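PDB 5T11: lipoprotein from Paraburkholderia phytofirmans, which is a periplasmic lipoprotein that assembles as a dodecamer and probably guides Pel polysaccharide export across the outer membrane. Local coordinates for residues 98-103 against 108-113; 7-12 against 153-158; 26-29 against 34-37. The protein carries 1 engineered substitution. One frame throughout, in Å; residues are numbered along the deposited sequence.

Contact 1: residues 98-103 against 108-113; sequences EWRYKT and EPVVGV
Lys-102 reaches across to Glu-108, and its side chain meets the opposite segment all the way from CB to the tip. CB and CG both lie 3.8 Å from the backbone O of Glu-108, the atom that also accepts the nearly straight bond from Lys-102 N (2.8 Å, 173°). CD, still on the extended part of the chain, rests 3.7 Å from Val-110 CG1 and close to the carboxylate carbon of Glu-108. A bend at chi3 (56°) then carries CE over the face of that carboxylate, and NZ closes a 2.8 Å salt bridge to Glu-108 OE2, arriving from above the carboxylate plane. Subunit packing completes this ion pair: Arg-138 of the second subunit also bridges Glu-108 OE2, while carbonyls of Ser-137 and Ser-139 of that subunit take bonds from NZ.

The backbone around it is an antiparallel beta hairpin of strands 90-99 and 109-119, in which Glu-98 with Gly-112 and Arg-100 with Val-110 are hydrogen-bonded pairs. Trp-99 with Val-111 and Tyr-101 with Pro-109 are the non-hydrogen-bonded ones. On the face carrying Trp-99, its CE3 touches Val-111 CG1 at 4.0 Å, and Tyr-101 CE1 lies 3.9 Å from Pro-109 CB. On the other face Val-110 CG2 touches both Glu-98 OE2, at 3.3 Å, and the CG of Arg-100. With its CG anti to the backbone N (chi1 178°), Glu-98 extends over Val-110; OE2 bonds Tyr-101 OH and OE1 Ser-142 N, both of the second subunit. The Tyr-101 OH of this chain bonds Glu-98 OE2 of the third subunit and Leu-141 N of its own.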
loop_
_atom_site.group_PDB
_atom_site.type_symbol
_atom_site.label_atom_id
_atom_site.label_comp_id
_atom_site.label_asym_id
_atom_site.label_seq_id
_atom_site.Cartn_x
_atom_site.Cartn_y
_atom_site.Cartn_z
ATOM N N GLU B 98 20.490 -17.562 -14.539
ATOM C CA GLU B 98 19.051 -17.373 -14.423
ATOM C C GLU B 98 18.458 -18.614 -13.781
ATOM O O GLU B 98 18.871 -19.741 -14.082
ATOM C CB GLU B 98 18.412 -17.113 -15.795
ATOM C CG GLU B 98 16.907 -16.965 -15.758
ATOM C CD GLU B 98 16.350 -16.213 -16.980
ATOM O OE1 GLU B 98 16.753 -16.536 -18.128
ATOM O OE2 GLU B 98 15.499 -15.297 -16.783
ATOM N N TRP B 99 17.488 -18.400 -12.906
ATOM C CA TRP B 99 16.897 -19.471 -12.116
ATOM C C TRP B 99 15.661 -18.919 -11.420
ATOM O O TRP B 99 15.712 -18.588 -10.229
ATOM C CB TRP B 99 17.920 -19.982 -11.102
ATOM C CG TRP B 99 17.610 -21.269 -10.347
ATOM C CD1 TRP B 99 16.671 -21.449 -9.364
ATOM C CD2 TRP B 99 18.320 -22.522 -10.456
ATOM N NE1 TRP B 99 16.733 -22.740 -8.879
ATOM C CE2 TRP B 99 17.727 -23.421 -9.536
ATOM C CE3 TRP B 99 19.372 -22.976 -11.266
ATOM C CZ2 TRP B 99 18.167 -24.749 -9.390
ATOM C CZ3 TRP B 99 19.808 -24.294 -11.119
ATOM C CH2 TRP B 99 19.204 -25.161 -10.179
ATOM N N ARG B 100 14.562 -18.767 -12.153
ATOM C CA ARG B 100 13.383 -18.102 -11.599
ATOM C C ARG B 100 12.162 -18.560 -12.377
ATOM O O ARG B 100 12.278 -19.168 -13.447
ATOM C CB ARG B 100 13.518 -16.575 -11.678
ATOM C CG ARG B 100 13.613 -16.060 -13.135
ATOM C CD ARG B 100 13.550 -14.534 -13.234
ATOM N NE ARG B 100 12.272 -14.014 -12.726
ATOM C CZ ARG B 100 11.883 -12.749 -12.837
ATOM N NH1 ARG B 100 12.667 -11.850 -13.435
ATOM N NH2 ARG B 100 10.708 -12.380 -12.355
ATOM N N TYR B 101 10.983 -18.259 -11.830
ATOM C CA TYR B 101 9.781 -18.203 -12.655
ATOM C C TYR B 101 9.673 -16.792 -13.202
ATOM O O TYR B 101 9.954 -15.820 -12.493
ATOM C CB TYR B 101 8.508 -18.562 -11.875
ATOM C CG TYR B 101 8.479 -19.989 -11.350
ATOM C CD1 TYR B 101 8.055 -21.038 -12.165
ATOM C CD2 TYR B 101 8.888 -20.294 -10.042
ATOM C CE1 TYR B 101 8.029 -22.352 -11.708
ATOM C CE2 TYR B 101 8.866 -21.625 -9.570
ATOM C CZ TYR B 101 8.436 -22.646 -10.418
ATOM O OH TYR B 101 8.406 -23.964 -9.996
ATOM N N LYS B 102 9.308 -16.677 -14.478
ATOM C CA LYS B 102 8.991 -15.357 -14.988
ATOM C C LYS B 102 7.756 -14.831 -14.254
ATOM O O LYS B 102 7.027 -15.579 -13.594
ATOM C CB LYS B 102 8.779 -15.389 -16.513
ATOM C CG LYS B 102 10.102 -15.609 -17.293
ATOM C CD LYS B 102 9.897 -16.068 -18.761
ATOM C CE LYS B 102 9.027 -15.136 -19.561
ATOM N NZ LYS B 102 9.130 -15.458 -21.049
ATOM N N THR B 103 7.545 -13.526 -14.355
ATOM C CA THR B 103 6.584 -12.853 -13.496
ATOM C C THR B 103 5.155 -13.168 -13.928
ATOM O O THR B 103 4.870 -13.417 -15.103
ATOM C CB THR B 103 6.840 -11.342 -13.512
ATOM O OG1 THR B 103 6.258 -10.745 -12.350
ATOM C CG2 THR B 103 6.232 -10.694 -14.758
ATOM N N GLU B 108 6.426 -18.916 -16.579
ATOM C CA GLU B 108 7.165 -20.136 -16.853
ATOM C C GLU B 108 8.534 -20.138 -16.165
ATOM O O GLU B 108 9.153 -19.084 -15.983
ATOM C CB GLU B 108 7.344 -20.322 -18.363
ATOM C CG GLU B 108 8.107 -19.224 -19.072
ATOM C CD GLU B 108 7.192 -18.158 -19.683
ATOM O OE1 GLU B 108 6.181 -17.781 -19.045
ATOM O OE2 GLU B 108 7.486 -17.698 -20.812
ATOM N N PRO B 109 9.024 -21.313 -15.773
ATOM C CA PRO B 109 10.393 -21.407 -15.241
ATOM C C PRO B 109 11.435 -21.204 -16.329
ATOM O O PRO B 109 11.251 -21.601 -17.480
ATOM C CB PRO B 109 10.461 -22.840 -14.687
ATOM C CG PRO B 109 9.448 -23.615 -15.511
ATOM C CD PRO B 109 8.323 -22.611 -15.760
ATOM N N VAL B 110 12.545 -20.575 -15.950
ATOM C CA VAL B 110 13.656 -20.320 -16.859
ATOM C C VAL B 110 14.965 -20.562 -16.109
ATOM O O VAL B 110 15.115 -20.148 -14.954
ATOM C CB VAL B 110 13.599 -18.885 -17.438
ATOM C CG1 VAL B 110 12.401 -18.713 -18.375
ATOM C CG2 VAL B 110 13.485 -17.880 -16.321
ATOM N N VAL B 111 15.916 -21.224 -16.769
ATOM C CA VAL B 111 17.197 -21.600 -16.166
ATOM C C VAL B 111 18.329 -21.313 -17.145
ATOM O O VAL B 111 18.248 -21.679 -18.324
ATOM C CB VAL B 111 17.224 -23.091 -15.770
ATOM C CG1 VAL B 111 18.595 -23.483 -15.194
ATOM C CG2 VAL B 111 16.106 -23.401 -14.762
ATOM N N GLY B 112 19.389 -20.668 -16.656
ATOM C CA GLY B 112 20.616 -20.488 -17.419
ATOM C C GLY B 112 21.822 -20.825 -16.549
ATOM O O GLY B 112 21.892 -20.351 -15.409
ATOM N N VAL B 113 22.750 -21.664 -17.049
ATOM C CA VAL B 113 23.902 -22.149 -16.286
ATOM C C VAL B 113 25.121 -22.240 -17.197
ATOM O O VAL B 113 25.012 -22.561 -18.385
ATOM C CB VAL B 113 23.657 -23.533 -15.641
ATOM C CG1 VAL B 113 22.578 -23.461 -14.590
ATOM C CG2 VAL B 113 23.306 -24.572 -16.710
#

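Contact 2: residues 7-12 against 153-158; sequences VRQTSG and LSPLQA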
loop_
_atom_site.group_PDB
_atom_site.type_symbol
_atom_site.label_atom_id
_atom_site.label_comp_id
_atom_site.label_asym_id
_atom_site.label_seq_id
_atom_site.Cartn_x
_atom_site.Cartn_y
_atom_site.Cartn_z
ATOM N N VAL B 7 22.092 -25.614 -25.741
ATOM C CA VAL B 7 23.254 -26.170 -25.059
ATOM C C VAL B 7 24.449 -26.044 -25.993
ATOM O O VAL B 7 24.344 -26.359 -27.182
ATOM C CB VAL B 7 23.041 -27.642 -24.654
ATOM C CG1 VAL B 7 24.331 -28.247 -24.116
ATOM C CG2 VAL B 7 21.938 -27.752 -23.624
ATOM N N ARG B 8 25.578 -25.574 -25.463
ATOM C CA ARG B 8 26.835 -25.524 -26.202
ATOM C C ARG B 8 27.928 -26.090 -25.308
ATOM O O ARG B 8 28.150 -25.577 -24.206
ATOM C CB ARG B 8 27.160 -24.090 -26.635
ATOM C CG ARG B 8 26.077 -23.443 -27.499
ATOM C CD ARG B 8 26.233 -21.921 -27.576
ATOM N NE ARG B 8 27.552 -21.552 -28.081
ATOM C CZ ARG B 8 27.829 -21.310 -29.358
ATOM N NH1 ARG B 8 26.869 -21.386 -30.276
ATOM N NH2 ARG B 8 29.068 -20.990 -29.711
ATOM N N GLN B 9 28.595 -27.152 -25.775
ATOM C CA GLN B 9 29.660 -27.832 -25.042
ATOM C C GLN B 9 30.910 -27.905 -25.901
ATOM O O GLN B 9 30.848 -28.367 -27.044
ATOM C CB GLN B 9 29.257 -29.257 -24.648
ATOM C CG GLN B 9 27.970 -29.366 -23.851
ATOM C CD GLN B 9 27.095 -30.486 -24.346
ATOM O OE1 GLN B 9 27.239 -30.937 -25.488
ATOM N NE2 GLN B 9 26.196 -30.965 -23.486
ATOM N N THR B 10 32.044 -27.484 -25.343
ATOM C CA THR B 10 33.330 -27.741 -25.978
ATOM C C THR B 10 33.622 -29.244 -25.993
ATOM O O THR B 10 32.837 -30.071 -25.518
ATOM C CB THR B 10 34.446 -27.001 -25.245
ATOM O OG1 THR B 10 34.660 -27.613 -23.965
ATOM C CG2 THR B 10 34.067 -25.544 -25.042
ATOM N N SER B 11 34.774 -29.605 -26.544
ATOM C CA SER B 11 35.242 -30.968 -26.377
ATOM C C SER B 11 35.961 -31.101 -25.038
ATOM O O SER B 11 36.339 -30.109 -24.405
ATOM C CB SER B 11 36.173 -31.368 -27.514
ATOM O OG SER B 11 37.414 -30.705 -27.381
ATOM N N GLY B 12 36.149 -32.342 -24.608
ATOM C CA GLY B 12 36.765 -32.594 -23.326
ATOM C C GLY B 12 37.258 -34.018 -23.180
ATOM O O GLY B 12 36.931 -34.894 -23.985
ATOM N N LEU B 153 25.705 -31.613 -18.614
ATOM C CA LEU B 153 26.816 -32.396 -18.083
ATOM C C LEU B 153 26.913 -33.791 -18.691
ATOM O O LEU B 153 27.772 -34.583 -18.274
ATOM C CB LEU B 153 26.704 -32.508 -16.556
ATOM C CG LEU B 153 26.762 -31.191 -15.763
ATOM C CD1 LEU B 153 26.746 -31.461 -14.252
ATOM C CD2 LEU B 153 27.985 -30.350 -16.151
ATOM N N SER B 154 26.067 -34.110 -19.671
ATOM C CA SER B 154 26.120 -35.435 -20.280
ATOM C C SER B 154 27.481 -35.809 -20.881
ATOM O O SER B 154 27.810 -37.008 -20.853
ATOM C CB SER B 154 25.020 -35.572 -21.344
ATOM O OG SER B 154 25.301 -34.776 -22.478
ATOM N N PRO B 155 28.296 -34.892 -21.428
ATOM C CA PRO B 155 29.623 -35.323 -21.909
ATOM C C PRO B 155 30.584 -35.743 -20.797
ATOM O O PRO B 155 31.637 -36.315 -21.108
ATOM C CB PRO B 155 30.149 -34.091 -22.660
ATOM C CG PRO B 155 28.911 -33.250 -22.963
ATOM C CD PRO B 155 28.019 -33.485 -21.791
ATOM N N LEU B 156 30.275 -35.489 -19.526
ATOM C CA LEU B 156 31.136 -35.931 -18.433
ATOM C C LEU B 156 30.757 -37.304 -17.884
ATOM O O LEU B 156 31.301 -37.719 -16.854
ATOM C CB LEU B 156 31.126 -34.911 -17.297
ATOM C CG LEU B 156 31.475 -33.474 -17.696
ATOM C CD1 LEU B 156 31.543 -32.589 -16.461
ATOM C CD2 LEU B 156 32.783 -33.426 -18.466
ATOM N N GLN B 157 29.851 -38.019 -18.543
ATOM C CA GLN B 157 29.568 -39.391 -18.140
ATOM C C GLN B 157 30.810 -40.267 -18.295
ATOM O O GLN B 157 31.672 -40.029 -19.148
ATOM C CB GLN B 157 28.415 -39.957 -18.965
ATOM C CG GLN B 157 27.098 -39.252 -18.716
ATOM C CD GLN B 157 26.027 -39.626 -19.733
ATOM O OE1 GLN B 157 26.249 -40.462 -20.613
ATOM N NE2 GLN B 157 24.852 -39.000 -19.612
ATOM N N ALA B 158 30.910 -41.277 -17.439
ATOM C CA ALA B 158 32.028 -42.202 -17.521
ATOM C C ALA B 158 31.919 -43.007 -18.807
ATOM O O ALA B 158 30.854 -43.548 -19.121
ATOM C CB ALA B 158 32.051 -43.134 -16.312
#
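This is a small surface contact of van der Waals type, made where strand 5-9, the outermost on one side of the sheet within this chain, passes the loop that follows helix 141-152. The two segments bury just 104 Å² between them and share no hydrogen bond. Gln-9 carries the strand's side of it. Its CG is anti to the carbonyl carbon (chi1 -55°) and the chain bends at chi2, bringing the amide to the proline with one face against its CG and CD, the two side chains crossing at about a right angle. The CG of Pro-155 sits 3.6 Å from Gln-9 CD, and Gln-9 NE2 comes to 3.5 Å from Pro-155 CD. The polar groups of Gln-9 and Ser-154 are used at the end of helix 141-152: Gln-9 NE2 donates to the carbonyl of Val-152, and Ser-154 OG bonds that of Lys-151. Pro-155 lies in a short 3-10 turn, evident from the i to i+3 backbone bonds Leu-156 N to Leu-153 O (2.9 Å) and Gln-157 N to Ser-154 O (3.2 Å). Trp-127 of the neighbouring strand also packs on Pro-155. The arrangement belongs to a fold in which helices pack on a mixed beta sheet, the C-terminal chain leaving a helix on the sheet and passing beside an outermost strand.

Contact 3: residues 26-29 against 34-37; sequences IANY and DAGH
The contact lies at the strand-to-helix junction of a beta-alpha-beta unit, where strand 21-28 hands over to helix 35-49 before strand 55-57. Gly-36 packs closely on the strand: its CA comes to 3.4 Å from Ile-26 O in a CA-H...O contact with an angle of 140° at the hydrogen, an approach possible because no side chain intervenes. Ile-26 CB adds a touch on Gly-36 O at 3.7 Å. Asn-28 extends toward the helix start with CG anti to the backbone N (chi1 -175°), placing OD1 3.7 Å from Ala-35 CB. Its ND2 stands 3.4 Å from Ala-35 N, but both are donors and no bond joins them. The amide is instead held by the connecting loop, ND2 giving to the carbonyl of Thr-32 and OD1 pairing with the hydroxyl of Thr-30. Within the helix start, His-37 ND1 donates to Asp-34 OD1 (3.3 Å, 163°), and the oxygen lies in the plane of the imidazole ring. Strand and helix are therefore joined across these segments by packing and one CA-H...O contact, while the two loop bonds restrict the turning of the Asn-28 amide and settle which end is OD1 and which ND2.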
loop_
_atom_site.group_PDB
_atom_site.type_symbol
_atom_site.label_atom_id
_atom_site.label_comp_id
_atom_site.label_asym_id
_atom_site.label_seq_id
_atom_site.Cartn_x
_atom_site.Cartn_y
_atom_site.Cartn_z
ATOM N N ILE B 26 29.540 -22.875 -7.226
ATOM C CA ILE B 26 28.838 -22.378 -8.395
ATOM C C ILE B 26 28.242 -21.021 -8.039
ATOM O O ILE B 26 27.433 -20.916 -7.113
ATOM C CB ILE B 26 27.766 -23.372 -8.847
ATOM C CG1 ILE B 26 28.476 -24.671 -9.294
ATOM C CG2 ILE B 26 26.869 -22.730 -9.913
ATOM C CD1 ILE B 26 27.566 -25.772 -9.803
ATOM N N ALA B 27 28.669 -19.981 -8.752
ATOM C CA ALA B 27 28.288 -18.613 -8.430
ATOM C C ALA B 27 26.804 -18.388 -8.711
ATOM O O ALA B 27 26.206 -19.012 -9.595
ATOM C CB ALA B 27 29.139 -17.620 -9.229
ATOM N N ASN B 28 26.194 -17.506 -7.933
ATOM C CA ASN B 28 24.769 -17.231 -8.078
ATOM C C ASN B 28 24.622 -15.804 -8.582
ATOM O O ASN B 28 24.840 -14.843 -7.827
ATOM C CB ASN B 28 24.014 -17.451 -6.762
ATOM C CG ASN B 28 22.490 -17.278 -6.925
ATOM O OD1 ASN B 28 21.985 -17.099 -8.042
ATOM N ND2 ASN B 28 21.762 -17.335 -5.814
ATOM N N TYR B 29 24.274 -15.663 -9.859
ATOM C CA TYR B 29 24.053 -14.345 -10.438
ATOM C C TYR B 29 22.577 -14.000 -10.546
ATOM O O TYR B 29 22.219 -13.038 -11.227
ATOM C CB TYR B 29 24.739 -14.245 -11.800
ATOM C CG TYR B 29 26.244 -14.398 -11.701
ATOM C CD1 TYR B 29 26.940 -13.927 -10.589
ATOM C CD2 TYR B 29 26.974 -15.035 -12.708
ATOM C CE1 TYR B 29 28.323 -14.076 -10.493
ATOM C CE2 TYR B 29 28.354 -15.185 -12.611
ATOM C CZ TYR B 29 29.012 -14.706 -11.502
ATOM O OH TYR B 29 30.368 -14.847 -11.407
ATOM N N ASP B 34 20.289 -19.084 -2.920
ATOM C CA ASP B 34 20.826 -20.450 -2.893
ATOM C C ASP B 34 20.768 -21.158 -4.235
ATOM O O ASP B 34 21.000 -22.372 -4.287
ATOM C CB ASP B 34 20.111 -21.331 -1.856
ATOM C CG ASP B 34 20.400 -20.919 -0.434
ATOM O OD1 ASP B 34 21.571 -20.614 -0.112
ATOM O OD2 ASP B 34 19.453 -20.917 0.373
ATOM N N ALA B 35 20.481 -20.450 -5.334
ATOM C CA ALA B 35 20.395 -21.144 -6.617
ATOM C C ALA B 35 21.725 -21.786 -7.005
ATOM O O ALA B 35 21.740 -22.849 -7.646
ATOM C CB ALA B 35 19.914 -20.192 -7.728
ATOM N N GLY B 36 22.851 -21.172 -6.640
ATOM C CA GLY B 36 24.127 -21.813 -6.930
ATOM C C GLY B 36 24.315 -23.094 -6.128
ATOM O O GLY B 36 24.880 -24.076 -6.619
ATOM N N HIS B 37 23.843 -23.101 -4.881
ATOM C CA HIS B 37 23.960 -24.312 -4.064
ATOM C C HIS B 37 23.046 -25.415 -4.583
ATOM O O HIS B 37 23.416 -26.598 -4.562
ATOM C CB HIS B 37 23.657 -23.989 -2.598
ATOM C CG HIS B 37 24.667 -23.076 -1.970
ATOM N ND1 HIS B 37 24.317 -21.981 -1.206
ATOM C CD2 HIS B 37 26.021 -23.091 -2.006
ATOM C CE1 HIS B 37 25.411 -21.362 -0.799
ATOM N NE2 HIS B 37 26.459 -22.015 -1.272
#

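In the fold
Contacts 1 and 3 are neighbours: their centres lie 13 Å apart, and Trp-99 CG of contact 1 packs on Ala-35 CB of contact 3 at 3.7 Å, so the end of the hairpin strand meets the start of helix 35-49. Strands 90-99 and 21-28, to which they belong, run side by side in the mixed sheet. Contact 2 sits apart, its centre about 22 Å from that of contact 1 and 21 Å from that of contact 3, with nearest atoms about 7 Å away in both cases. Contacts 2 and 3 flank the centre of the chain from opposite sides. Every contact reaches the second subunit; contact 1 does so with a salt bridge and hydrogen bonds, contacts 2 and 3 with packing.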